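Local coordinates for uncharacterized protein (Bacteroides ovatus CL02T12C04, PDB 6PTM) that probably acts as a family GH42 glycoside hydrolase that cleaves carrageenan chains from their ends, at residues I125-S130 with Q533-N538; G83-D88 with F119-I124; N52-L57 with S130-L135. All coordinates share one frame; numbering follows the deposited sequence.

Contact 1 (I125-S130 with Q533-N538); sequences IEMMNS and QPRIVN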
loop_
_atom_site.group_PDB
_atom_site.type_symbol
_atom_site.label_atom_id
_atom_site.label_comp_id
_atom_site.label_asym_id
_atom_site.label_seq_id
_atom_site.Cartn_x
_atom_site.Cartn_y
_atom_site.Cartn_z
ATOM N N ILE A 125 -10.970 27.096 12.114
ATOM C CA ILE A 125 -11.414 27.532 13.479
ATOM C C ILE A 125 -11.431 26.302 14.402
ATOM O O ILE A 125 -10.872 26.393 15.528
ATOM C CB ILE A 125 -12.769 28.260 13.420
ATOM C CG1 ILE A 125 -12.654 29.621 12.712
ATOM C CG2 ILE A 125 -13.391 28.405 14.816
ATOM C CD1 ILE A 125 -13.993 30.165 12.194
ATOM N N GLU A 126 -11.984 25.180 13.931
ATOM C CA GLU A 126 -12.011 23.916 14.716
ATOM C C GLU A 126 -10.567 23.505 15.017
ATOM O O GLU A 126 -10.253 23.150 16.174
ATOM C CB GLU A 126 -12.687 22.779 13.952
ATOM C CG GLU A 126 -14.103 23.080 13.502
ATOM C CD GLU A 126 -15.146 23.099 14.598
ATOM O OE1 GLU A 126 -14.831 22.651 15.717
ATOM O OE2 GLU A 126 -16.275 23.566 14.325
ATOM N N MET A 127 -9.703 23.573 14.005
ATOM C CA MET A 127 -8.299 23.124 14.105
ATOM C C MET A 127 -7.526 24.032 15.070
ATOM O O MET A 127 -6.714 23.524 15.872
ATOM C CB MET A 127 -7.668 23.135 12.712
ATOM C CG MET A 127 -6.215 22.766 12.705
ATOM S SD MET A 127 -5.619 22.305 11.046
ATOM C CE MET A 127 -5.768 23.884 10.207
ATOM N N MET A 128 -7.746 25.342 15.004
ATOM C CA MET A 128 -7.117 26.276 15.970
ATOM C C MET A 128 -7.681 26.023 17.374
ATOM O O MET A 128 -6.871 25.967 18.288
ATOM C CB MET A 128 -7.333 27.732 15.556
ATOM C CG MET A 128 -6.711 28.104 14.195
ATOM S SD MET A 128 -4.943 27.925 14.077
ATOM C CE MET A 128 -4.812 26.258 13.429
ATOM N N ASN A 129 -8.983 25.809 17.538
ATOM C CA ASN A 129 -9.562 25.525 18.879
ATOM C C ASN A 129 -8.918 24.243 19.439
ATOM O O ASN A 129 -8.531 24.265 20.598
ATOM C CB ASN A 129 -11.090 25.399 18.874
ATOM C CG ASN A 129 -11.810 26.729 18.730
ATOM O OD1 ASN A 129 -11.240 27.776 19.007
ATOM N ND2 ASN A 129 -13.048 26.711 18.254
ATOM N N SER A 130 -8.784 23.163 18.654
ATOM C CA SER A 130 -8.138 21.905 19.110
ATOM C C SER A 130 -6.676 22.165 19.496
ATOM O O SER A 130 -6.210 21.628 20.534
ATOM C CB SER A 130 -8.259 20.797 18.058
ATOM O OG SER A 130 -9.636 20.467 17.847
ATOM N N GLN A 533 -9.660 20.674 2.369
ATOM C CA GLN A 533 -9.874 20.096 3.736
ATOM C C GLN A 533 -8.669 20.367 4.636
ATOM O O GLN A 533 -7.795 19.507 4.828
ATOM C CB GLN A 533 -10.134 18.597 3.656
ATOM C CG GLN A 533 -11.323 18.207 2.802
ATOM C CD GLN A 533 -11.319 16.730 2.491
ATOM O OE1 GLN A 533 -10.255 16.142 2.230
ATOM N NE2 GLN A 533 -12.512 16.130 2.512
ATOM N N PRO A 534 -8.632 21.558 5.273
ATOM C CA PRO A 534 -7.507 21.936 6.137
ATOM C C PRO A 534 -7.207 20.922 7.253
ATOM O O PRO A 534 -6.068 20.738 7.523
ATOM C CB PRO A 534 -7.923 23.290 6.732
ATOM C CG PRO A 534 -8.947 23.821 5.745
ATOM C CD PRO A 534 -9.672 22.596 5.215
ATOM N N ARG A 535 -8.229 20.289 7.831
ATOM C CA ARG A 535 -8.042 19.387 8.981
ATOM C C ARG A 535 -7.517 18.025 8.497
ATOM O O ARG A 535 -6.719 17.422 9.247
ATOM C CB ARG A 535 -9.300 19.302 9.836
ATOM C CG ARG A 535 -9.493 20.504 10.749
ATOM C CD ARG A 535 -10.416 20.237 11.899
ATOM N NE ARG A 535 -11.771 19.998 11.468
ATOM C CZ ARG A 535 -12.755 19.616 12.273
ATOM N NH1 ARG A 535 -13.950 19.360 11.776
ATOM N NH2 ARG A 535 -12.534 19.400 13.556
ATOM N N ILE A 536 -7.828 17.602 7.273
ATOM C CA ILE A 536 -7.264 16.338 6.699
ATOM C C ILE A 536 -5.772 16.533 6.389
ATOM O O ILE A 536 -4.959 15.680 6.759
ATOM C CB ILE A 536 -8.078 15.899 5.459
ATOM C CG1 ILE A 536 -9.548 15.669 5.799
ATOM C CG2 ILE A 536 -7.498 14.659 4.803
ATOM C CD1 ILE A 536 -9.780 14.498 6.721
ATOM N N VAL A 537 -5.416 17.590 5.684
ATOM C CA VAL A 537 -3.990 17.882 5.361
ATOM C C VAL A 537 -3.189 17.901 6.672
ATOM O O VAL A 537 -2.111 17.277 6.754
ATOM C CB VAL A 537 -3.893 19.198 4.566
ATOM C CG1 VAL A 537 -2.478 19.731 4.478
ATOM C CG2 VAL A 537 -4.455 18.988 3.180
ATOM N N ASN A 538 -3.680 18.606 7.679
ATOM C CA ASN A 538 -2.951 18.740 8.967
ATOM C C ASN A 538 -2.875 17.353 9.633
ATOM O O ASN A 538 -1.798 17.022 10.148
ATOM C CB ASN A 538 -3.562 19.804 9.875
ATOM C CG ASN A 538 -2.918 19.795 11.241
ATOM O OD1 ASN A 538 -1.729 20.114 11.393
ATOM N ND2 ASN A 538 -3.685 19.367 12.220
HETATM O O HOH W 1 -9.915 19.796 15.168
#
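M127 reaches N538 and P534 because its CG is trans to the backbone N (chi1 177°) and the chain runs on extended to SD before bending at its last torsion. R535 does the reverse. Its CG lies beside its own backbone N, and the chain then folds at chi3 (-66°), which brings the guanidinium back alongside E126. The contact packs helix 109-139, part of the helical region at the N-terminus, against the start of helix 534-549. The latter probably belongs to the (beta/alpha)8 barrel expected of GH42. The helix segments lie 10.2 Å apart at closest approach, with their directions 47° apart.

M127 is the buried centre. Its SD rests on N538 CB at 3.4 Å. The terminal CE of M127 reaches P534 CB at 4.1 Å, the two side chains set roughly perpendicular. Nearer the backbone, M127 CB packs on R535 CG at 3.8 Å. Helix 69-90 also packs here: F81 touches P534, and T73 and A74 touch N538.

The outer part is polar. E126 CB lies over one face of the R535 guanidinium, off centre, 3.4 Å from NH2. The carboxylate does not pair with this group. E126 OE1 is 4.5 Å from R535 NH2 and well out of the guanidinium plane, so only a general attraction of charges is likely. Each group has another partner on helix 109-139: E126 OE2 bonds to Q122, and R535 NE makes a salt bridge with E123. No direct hydrogen bond joins the two segments. One water does link them: R535 NH2 donates to it in the guanidinium plane at 3.1 Å, and the same water lies 2.8 Å from S130 OG.

Contact 2 (G83-D88 with F119-I124); sequences GYAKWD and FERQEI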
loop_
_atom_site.group_PDB
_atom_site.type_symbol
_atom_site.label_atom_id
_atom_site.label_comp_id
_atom_site.label_asym_id
_atom_site.label_seq_id
_atom_site.Cartn_x
_atom_site.Cartn_y
_atom_site.Cartn_z
ATOM N N GLY A 83 -5.393 31.504 2.517
ATOM C CA GLY A 83 -5.167 32.007 1.152
ATOM C C GLY A 83 -5.959 31.202 0.138
ATOM O O GLY A 83 -6.490 31.800 -0.840
ATOM N N TYR A 84 -6.085 29.888 0.355
ATOM C CA TYR A 84 -6.868 29.037 -0.571
ATOM C C TYR A 84 -8.349 29.435 -0.496
ATOM O O TYR A 84 -8.994 29.519 -1.561
ATOM C CB TYR A 84 -6.643 27.557 -0.267
ATOM C CG TYR A 84 -5.264 27.038 -0.593
ATOM C CD1 TYR A 84 -4.300 27.818 -1.211
ATOM C CD2 TYR A 84 -4.932 25.720 -0.315
ATOM C CE1 TYR A 84 -3.049 27.313 -1.526
ATOM C CE2 TYR A 84 -3.682 25.199 -0.613
ATOM C CZ TYR A 84 -2.739 25.985 -1.241
ATOM O OH TYR A 84 -1.513 25.461 -1.554
ATOM N N ALA A 85 -8.876 29.672 0.713
ATOM C CA ALA A 85 -10.272 30.081 0.925
ATOM C C ALA A 85 -10.507 31.447 0.248
ATOM O O ALA A 85 -11.579 31.622 -0.345
ATOM C CB ALA A 85 -10.597 30.138 2.386
ATOM N N LYS A 86 -9.547 32.364 0.332
ATOM C CA LYS A 86 -9.632 33.702 -0.316
ATOM C C LYS A 86 -9.684 33.495 -1.833
ATOM O O LYS A 86 -10.536 34.084 -2.477
ATOM C CB LYS A 86 -8.444 34.590 0.088
ATOM C CG LYS A 86 -8.576 36.059 -0.296
ATOM C CD LYS A 86 -9.961 36.608 -0.000
ATOM C CE LYS A 86 -9.986 38.016 0.539
ATOM N NZ LYS A 86 -10.983 38.102 1.634
ATOM N N TRP A 87 -8.821 32.654 -2.392
ATOM C CA TRP A 87 -8.940 32.254 -3.813
ATOM C C TRP A 87 -10.339 31.699 -4.064
ATOM O O TRP A 87 -10.992 32.178 -5.002
ATOM C CB TRP A 87 -7.872 31.256 -4.234
ATOM C CG TRP A 87 -7.812 31.141 -5.717
ATOM C CD1 TRP A 87 -7.080 31.918 -6.563
ATOM C CD2 TRP A 87 -8.580 30.247 -6.541
ATOM N NE1 TRP A 87 -7.303 31.534 -7.858
ATOM C CE2 TRP A 87 -8.223 30.516 -7.880
ATOM C CE3 TRP A 87 -9.511 29.240 -6.280
ATOM C CZ2 TRP A 87 -8.763 29.807 -8.954
ATOM C CZ3 TRP A 87 -10.023 28.517 -7.334
ATOM C CH2 TRP A 87 -9.663 28.812 -8.656
ATOM N N ASP A 88 -10.837 30.810 -3.214
ATOM C CA ASP A 88 -12.146 30.179 -3.479
ATOM C C ASP A 88 -13.226 31.280 -3.506
ATOM O O ASP A 88 -14.116 31.241 -4.371
ATOM C CB ASP A 88 -12.446 29.028 -2.508
ATOM C CG ASP A 88 -11.481 27.846 -2.600
ATOM O OD1 ASP A 88 -11.004 27.579 -3.721
ATOM O OD2 ASP A 88 -11.212 27.186 -1.542
ATOM N N PHE A 119 -16.521 27.002 4.753
ATOM C CA PHE A 119 -16.306 25.622 5.253
ATOM C C PHE A 119 -14.818 25.500 5.618
ATOM O O PHE A 119 -14.453 25.119 6.762
ATOM C CB PHE A 119 -16.765 24.578 4.233
ATOM C CG PHE A 119 -16.213 23.210 4.537
ATOM C CD1 PHE A 119 -16.730 22.475 5.588
ATOM C CD2 PHE A 119 -15.102 22.718 3.851
ATOM C CE1 PHE A 119 -16.190 21.228 5.914
ATOM C CE2 PHE A 119 -14.562 21.483 4.176
ATOM C CZ PHE A 119 -15.100 20.746 5.212
ATOM N N GLU A 120 -13.959 25.955 4.711
ATOM C CA GLU A 120 -12.502 25.946 4.924
ATOM C C GLU A 120 -12.163 26.814 6.135
ATOM O O GLU A 120 -11.338 26.352 6.940
ATOM C CB GLU A 120 -11.762 26.365 3.666
ATOM C CG GLU A 120 -11.908 25.320 2.586
ATOM C CD GLU A 120 -11.386 25.803 1.251
ATOM O OE1 GLU A 120 -11.815 26.907 0.839
ATOM O OE2 GLU A 120 -10.549 25.071 0.626
ATOM N N ARG A 121 -12.780 27.989 6.286
ATOM C CA ARG A 121 -12.463 28.851 7.445
ATOM C C ARG A 121 -12.976 28.175 8.725
ATOM O O ARG A 121 -12.291 28.266 9.762
ATOM C CB ARG A 121 -13.012 30.259 7.199
ATOM C CG ARG A 121 -12.249 31.028 6.140
ATOM C CD ARG A 121 -13.119 32.122 5.521
ATOM N NE ARG A 121 -12.432 32.826 4.461
ATOM C CZ ARG A 121 -13.027 33.404 3.429
ATOM N NH1 ARG A 121 -14.333 33.357 3.305
ATOM N NH2 ARG A 121 -12.301 33.980 2.495
ATOM N N GLN A 122 -14.126 27.505 8.659
ATOM C CA GLN A 122 -14.697 26.854 9.855
ATOM C C GLN A 122 -13.795 25.680 10.248
ATOM O O GLN A 122 -13.595 25.465 11.483
ATOM C CB GLN A 122 -16.150 26.433 9.634
ATOM C CG GLN A 122 -16.781 25.881 10.902
ATOM C CD GLN A 122 -16.827 26.887 12.035
ATOM O OE1 GLN A 122 -17.039 28.085 11.846
ATOM N NE2 GLN A 122 -16.650 26.395 13.243
ATOM N N GLU A 123 -13.274 24.935 9.261
ATOM C CA GLU A 123 -12.314 23.834 9.525
ATOM C C GLU A 123 -11.079 24.432 10.200
ATOM O O GLU A 123 -10.599 23.833 11.140
ATOM C CB GLU A 123 -11.971 23.095 8.237
ATOM C CG GLU A 123 -13.140 22.285 7.737
ATOM C CD GLU A 123 -13.477 21.117 8.630
ATOM O OE1 GLU A 123 -12.636 20.182 8.723
ATOM O OE2 GLU A 123 -14.586 21.129 9.213
ATOM N N ILE A 124 -10.594 25.588 9.746
ATOM C CA ILE A 124 -9.415 26.251 10.379
ATOM C C ILE A 124 -9.755 26.616 11.840
ATOM O O ILE A 124 -8.902 26.401 12.698
ATOM C CB ILE A 124 -8.984 27.460 9.546
ATOM C CG1 ILE A 124 -8.423 27.013 8.186
ATOM C CG2 ILE A 124 -8.018 28.327 10.336
ATOM C CD1 ILE A 124 -8.242 28.135 7.176
#
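The carboxylates of D88 and E120 meet between two antiparallel helices of the N-terminal helical region. The segments, from helix 69-90 and helix 109-139, are 9.5 Å apart at closest approach, with an angle of 162° between their directions.

The acid pair comes first. D88 OD2 lies 2.5 Å from E120 OE1. The two carboxylates are nearly coplanar, with their planes 18° apart. R511, from a loop, makes salt bridges through NH2 to D88 OD2 and E120 OE2. N95 bonds to the other oxygen of D88. With an alanine at E120, R511 is likely to keep only D88 of these two acids, and a gap would probably open beside A85.

Packing by shape centres on A85. Its small CB lets two long polar chains pass close, 3.8 Å from E120 OE1 and 3.9 Å from R121 NE. The R121 chain is extended from CG to NE, which brings NH2 obliquely near the backbone of A85 and K86, without a hydrogen bond.

The basic groups form a third set. K86 NZ and R121 NH2 are 4.4 Å apart. Each has an acid partner: E44 for K86, and E89 for R121 NH2. D118 takes R121 NH1.

Two buried acids thus meet closely, and their charge is probably offset by the R511 guanidinium that both share.

Contact 3 (N52-L57 with S130-L135); sequences NELRKL and SSISEL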
loop_
_atom_site.group_PDB
_atom_site.type_symbol
_atom_site.label_atom_id
_atom_site.label_comp_id
_atom_site.label_asym_id
_atom_site.label_seq_id
_atom_site.Cartn_x
_atom_site.Cartn_y
_atom_site.Cartn_z
ATOM N N ASN A 52 -4.041 33.994 15.016
ATOM C CA ASN A 52 -3.153 34.907 15.791
ATOM C C ASN A 52 -3.028 34.373 17.222
ATOM O O ASN A 52 -1.960 34.473 17.790
ATOM C CB ASN A 52 -3.661 36.352 15.774
ATOM C CG ASN A 52 -3.656 36.981 14.392
ATOM O OD1 ASN A 52 -2.920 36.564 13.491
ATOM N ND2 ASN A 52 -4.481 38.001 14.198
ATOM N N GLU A 53 -4.096 33.829 17.791
ATOM C CA GLU A 53 -4.103 33.344 19.194
ATOM C C GLU A 53 -3.141 32.148 19.277
ATOM O O GLU A 53 -2.223 32.172 20.137
ATOM C CB GLU A 53 -5.537 33.021 19.603
ATOM C CG GLU A 53 -5.748 32.883 21.108
ATOM C CD GLU A 53 -7.089 32.302 21.517
ATOM O OE1 GLU A 53 -8.059 32.519 20.797
ATOM O OE2 GLU A 53 -7.155 31.619 22.555
ATOM N N LEU A 54 -3.296 31.161 18.383
ATOM C CA LEU A 54 -2.391 29.983 18.357
ATOM C C LEU A 54 -0.949 30.427 18.144
ATOM O O LEU A 54 -0.083 29.874 18.824
ATOM C CB LEU A 54 -2.789 28.971 17.282
ATOM C CG LEU A 54 -1.915 27.716 17.302
ATOM C CD1 LEU A 54 -1.922 27.061 18.682
ATOM C CD2 LEU A 54 -2.345 26.729 16.228
ATOM N N ARG A 55 -0.695 31.400 17.258
ATOM C CA ARG A 55 0.681 31.885 16.964
ATOM C C ARG A 55 1.337 32.442 18.236
ATOM O O ARG A 55 2.525 32.156 18.456
ATOM C CB ARG A 55 0.709 32.964 15.874
ATOM C CG ARG A 55 2.113 33.414 15.504
ATOM C CD ARG A 55 2.125 34.547 14.491
ATOM N NE ARG A 55 1.704 33.989 13.202
ATOM C CZ ARG A 55 0.523 34.165 12.622
ATOM N NH1 ARG A 55 -0.381 34.964 13.162
ATOM N NH2 ARG A 55 0.264 33.576 11.460
ATOM N N LYS A 56 0.615 33.202 19.058
ATOM C CA LYS A 56 1.204 33.721 20.322
ATOM C C LYS A 56 1.376 32.566 21.321
ATOM O O LYS A 56 2.364 32.560 22.042
ATOM C CB LYS A 56 0.329 34.818 20.924
ATOM C CG LYS A 56 -0.112 35.880 19.932
ATOM C CD LYS A 56 -0.020 37.270 20.468
ATOM C CE LYS A 56 -0.839 37.459 21.724
ATOM N NZ LYS A 56 -2.185 37.981 21.404
ATOM N N LEU A 57 0.441 31.625 21.392
ATOM C CA LEU A 57 0.526 30.511 22.377
ATOM C C LEU A 57 1.745 29.657 22.035
ATOM O O LEU A 57 2.471 29.240 22.951
ATOM C CB LEU A 57 -0.759 29.680 22.344
ATOM C CG LEU A 57 -0.868 28.638 23.453
ATOM C CD1 LEU A 57 -0.966 29.317 24.813
ATOM C CD2 LEU A 57 -2.085 27.755 23.219
ATOM N N SER A 130 -8.784 23.163 18.654
ATOM C CA SER A 130 -8.138 21.905 19.110
ATOM C C SER A 130 -6.676 22.165 19.496
ATOM O O SER A 130 -6.210 21.628 20.534
ATOM C CB SER A 130 -8.259 20.797 18.058
ATOM O OG SER A 130 -9.636 20.467 17.847
ATOM N N SER A 131 -5.932 22.877 18.657
ATOM C CA SER A 131 -4.496 23.172 18.864
ATOM C C SER A 131 -4.345 23.993 20.145
ATOM O O SER A 131 -3.543 23.584 20.977
ATOM C CB SER A 131 -3.885 23.877 17.692
ATOM O OG SER A 131 -4.041 23.085 16.512
ATOM N N ILE A 132 -5.121 25.076 20.293
ATOM C CA ILE A 132 -5.046 25.949 21.502
ATOM C C ILE A 132 -5.366 25.116 22.752
ATOM O O ILE A 132 -4.571 25.169 23.695
ATOM C CB ILE A 132 -5.943 27.193 21.347
ATOM C CG1 ILE A 132 -5.439 28.105 20.223
ATOM C CG2 ILE A 132 -6.062 27.922 22.679
ATOM C CD1 ILE A 132 -6.454 29.107 19.738
ATOM N N SER A 133 -6.446 24.336 22.755
ATOM C CA SER A 133 -6.821 23.475 23.911
ATOM C C SER A 133 -5.704 22.501 24.249
ATOM O O SER A 133 -5.382 22.339 25.441
ATOM C CB SER A 133 -8.051 22.730 23.629
ATOM O OG SER A 133 -9.072 23.675 23.520
ATOM N N GLU A 134 -5.172 21.834 23.238
ATOM C CA GLU A 134 -4.137 20.822 23.489
ATOM C C GLU A 134 -2.907 21.509 24.088
ATOM O O GLU A 134 -2.418 21.054 25.141
ATOM C CB GLU A 134 -3.731 20.040 22.238
ATOM C CG GLU A 134 -2.682 18.978 22.576
ATOM C CD GLU A 134 -2.348 17.986 21.478
ATOM O OE1 GLU A 134 -2.958 18.087 20.423
ATOM O OE2 GLU A 134 -1.416 17.152 21.672
ATOM N N LEU A 135 -2.381 22.539 23.435
ATOM C CA LEU A 135 -1.124 23.177 23.908
ATOM C C LEU A 135 -1.304 23.777 25.320
ATOM O O LEU A 135 -0.340 23.663 26.113
ATOM C CB LEU A 135 -0.691 24.220 22.880
ATOM C CG LEU A 135 0.716 24.779 23.056
ATOM C CD1 LEU A 135 1.762 23.682 23.199
ATOM C CD2 LEU A 135 1.059 25.710 21.890
#
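I132 is the main bump of this contact, and E53, L54 and L57 form the hollow that receives it. Its CG1 lies beside the backbone N (chi1 -66°), which sends the two branches to different walls. The tip, I132 CD1, presses on E53 CD at 3.7 Å. I132 CG1 lies 4.0 Å from L54 CD1. The other branch, I132 CG2, meets L57 CD2, also at 4.0 Å.

The fit is returned from the other side. L57 CD2 pushes in between I132 and L135, 3.6 Å from I132 O and 3.8 Å from L135 CB. L57 and L135 lie alongside each other, pointing opposite ways, and L135 CD2 comes to rest 3.8 Å from L57 CG. L54 ends in a fork over S131, with L54 CD2 3.6 Å from S131 CB.

The two helices, 44-63 and 109-139, run side by side in roughly the same direction. Their segments are 9.8 Å apart at closest approach and inclined at 27°. They belong to the N-terminal helical region. Helix 69-90 packs beside them: E71 touches both S131 and L135, and A74 touches S131. I58 and A61 of helix 44-63 extend the cover of L135.

No hydrogen bond or salt bridge crosses between the segments. S131 OG bonds to M127 O in its own helix, so it shows L54 mainly its carbon. E53 touches I132 along its length from CB to the carboxylate. The contact thus rests on the fit of aliphatic branches, with the charged end of E53 at its exposed border.

Helix 109-139 carries one segment of all three contacts. Contact 2 uses its earlier part, contact 1 the middle and contact 3 the later part; contacts 1 and 3 share S130. The centre of contact 1 is about 11 Å from that of contact 2 and about 12 Å from that of contact 3. P534 joins contacts 1 and 2, with CG 3.7 Å from E120 O. M128 SD joins contacts 1 and 3, lying 3.6 Å from L54 CD2. Contacts 2 and 3 do not touch; their nearest atoms are about 7 Å apart. Contact 1 ties this helix directly to the probable barrel, contact 2 probably does so through R511, and contact 3 stays among the N-terminal helices.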